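Local coordinates for protein Rbam17540 (Bacillus amyloliquefaciens, PDB 2YOY) that is a copper-dependent CBM33 polysaccharide oxygenase, probably cleaving cellulose chains by oxidation at its copper site, at residues 129-132 and 133-136. Residues are numbered along the deposited sequence; the frame is centred on the assembly and turned at random.
Sequences VNHD and GSKA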
ATOM      1  N   VAL A 129      -2.386  -4.533 -13.623  1.00 12.95           N
ATOM      2  CA  VAL A 129      -2.214  -3.560 -14.722  1.00  7.46           C
ATOM      3  C   VAL A 129      -0.832  -3.804 -15.346  1.00 11.45           C
ATOM      4  O   VAL A 129       0.163  -3.444 -14.742  1.00 10.48           O
ATOM      5  CB  VAL A 129      -2.309  -2.123 -14.238  1.00 11.75           C
ATOM      6  CG1 VAL A 129      -2.154  -1.167 -15.418  1.00 19.08           C
ATOM      7  CG2 VAL A 129      -3.643  -1.850 -13.526  1.00 24.06           C
ATOM      8  N   ASN A 130      -0.815  -4.434 -16.536  1.00 20.36           N
ATOM      9  CA  ASN A 130       0.399  -4.622 -17.339  1.00  5.37           C
ATOM     10  C   ASN A 130       0.934  -3.386 -17.921  1.00 16.21           C
ATOM     11  O   ASN A 130       0.188  -2.505 -18.265  1.00 20.89           O
ATOM     12  CB  ASN A 130       0.336  -5.798 -18.267  1.00 20.21           C
ATOM     13  CG  ASN A 130      -0.018  -7.098 -17.549  1.00 16.70           C
ATOM     14  OD1 ASN A 130      -1.090  -7.650 -17.792  1.00 36.75           O
ATOM     15  ND2 ASN A 130       0.806  -7.546 -16.609  1.00 18.66           N
ATOM     16  N   HIS A 131       2.259  -3.234 -17.866  1.00 13.79           N
ATOM     17  CA  HIS A 131       2.893  -2.060 -18.433  1.00 18.32           C
ATOM     18  C   HIS A 131       4.008  -2.505 -19.379  1.00 23.31           C
ATOM     19  O   HIS A 131       4.578  -3.589 -19.238  1.00 21.78           O
ATOM     20  CB  HIS A 131       3.408  -1.150 -17.323  1.00 17.58           C
ATOM     21  CG  HIS A 131       3.588   0.277 -17.730  1.00 14.74           C
ATOM     22  ND1 HIS A 131       2.534   1.101 -18.071  1.00 18.92           N
ATOM     23  CD2 HIS A 131       4.701   1.043 -17.806  1.00 22.31           C
ATOM     24  CE1 HIS A 131       2.991   2.307 -18.327  1.00 22.72           C
ATOM     25  NE2 HIS A 131       4.306   2.296 -18.188  1.00 18.19           N
ATOM     26  N   ASP A 132       4.324  -1.641 -20.327  1.00 20.60           N
ATOM     27  CA  ASP A 132       5.257  -1.978 -21.396  1.00 26.59           C
ATOM     28  C   ASP A 132       6.716  -1.644 -21.078  1.00 53.20           C
ATOM     29  O   ASP A 132       7.538  -1.699 -21.973  1.00 24.21           O
ATOM     30  CB  ASP A 132       4.832  -1.277 -22.702  1.00 36.39           C
ATOM     31  CG  ASP A 132       4.944   0.238 -22.631  1.00 67.79           C
ATOM     32  OD1 ASP A 132       5.461   0.769 -21.623  1.00 45.72           O
ATOM     33  OD2 ASP A 132       4.498   0.899 -23.590  1.00 34.07           O
ATOM     34  N   GLY A 133       7.038  -1.278 -19.835  1.00 21.04           N
ATOM     35  CA  GLY A 133       8.430  -0.995 -19.446  1.00 19.99           C
ATOM     36  C   GLY A 133       8.766   0.467 -19.556  1.00 17.77           C
ATOM     37  O   GLY A 133       9.872   0.883 -19.223  1.00 23.28           O
ATOM     38  N   SER A 134       7.827   1.270 -20.036  1.00 19.69           N
ATOM     39  CA  SER A 134       8.004   2.711 -20.017  1.00 18.37           C
ATOM     40  C   SER A 134       7.856   3.234 -18.566  1.00 20.03           C
ATOM     41  O   SER A 134       7.524   2.476 -17.633  1.00 14.21           O
ATOM     42  CB  SER A 134       7.019   3.389 -20.960  1.00 27.94           C
ATOM     43  OG  SER A 134       5.696   3.326 -20.466  1.00 26.51           O
ATOM     44  N   LYS A 135       8.115   4.513 -18.384  1.00 19.71           N
ATOM     45  CA  LYS A 135       8.052   5.138 -17.063  1.00 21.22           C
ATOM     46  C   LYS A 135       6.654   5.037 -16.428  1.00 24.77           C
ATOM     47  O   LYS A 135       5.638   4.996 -17.126  1.00 14.09           O
ATOM     48  CB  LYS A 135       8.503   6.602 -17.137  1.00 21.88           C
ATOM     49  CG  LYS A 135      10.003   6.708 -17.402  1.00 35.54           C
ATOM     50  CD  LYS A 135      10.517   8.134 -17.321  1.00 48.95           C
ATOM     51  CE  LYS A 135      11.886   8.252 -17.979  1.00120.01           C
ATOM     52  NZ  LYS A 135      12.799   7.113 -17.658  1.00 32.36           N
ATOM     53  N   ALA A 136       6.633   5.017 -15.098  1.00 14.91           N
ATOM     54  CA  ALA A 136       5.390   4.791 -14.337  1.00 15.47           C
ATOM     55  C   ALA A 136       4.341   5.842 -14.599  1.00 18.19           C
ATOM     56  O   ALA A 136       3.128   5.563 -14.512  1.00 14.67           O
ATOM     57  CB  ALA A 136       5.673   4.715 -12.852  1.00 13.53           C
TER
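With CG anti to the backbone N (chi1 -157°), the His131 side chain reaches into the turn and brings NE2 up to Ser134 and Lys135, while Asp132 CG stands between its backbone N and carbonyl carbon (chi1 66°), which swings the carboxylate forward to Ser134. Asp132 OD1 then takes two bonds from the one serine. The amide Ser134 N donates to Asp132 OD1 at 2.9 Å, arriving on the anti side and tilted out of the carboxylate plane; the hydroxyl Ser134 OG donates to the same Asp132 OD1 at 2.8 Å, and there the carboxylate oxygen offers its syn lone pair. This aspartate-to-serine-amide link, two residues on, is an Asx turn, and the hydroxyl bond doubles it. His131 NE2 divides its proton between two acceptors. It bonds to Lys135 O at 3.2 Å, well above that carbonyl's plane and bent at the hydrogen (137°), and more weakly to Ser134 OG at 2.9 Å. Asp132 OD1 also hangs over one face of the imidazole, 3.8 Å above it and toward the rim. Gly133 takes the bend with positive phi, where a CB would run into Asp132 O. A leucine in place of His131 would probably leave Lys135 O without its imidazole donor and Ser134 OG without the weak bond from NE2, with the Asp132-Ser134 turn still in place. Thr138 OG1 hydrogen-bonds to both Ser134 OG and Lys135 O, so it ties the same two groups in from further along the loop. This surface turn carries the chain out of strand 123-130 on its way to strand 141-146, and it lies against strand 100-108: the His131 ring meets Trp103 edge-to-face, while backbone bonds join His131 to Ser101 and Ser134 to Thr100.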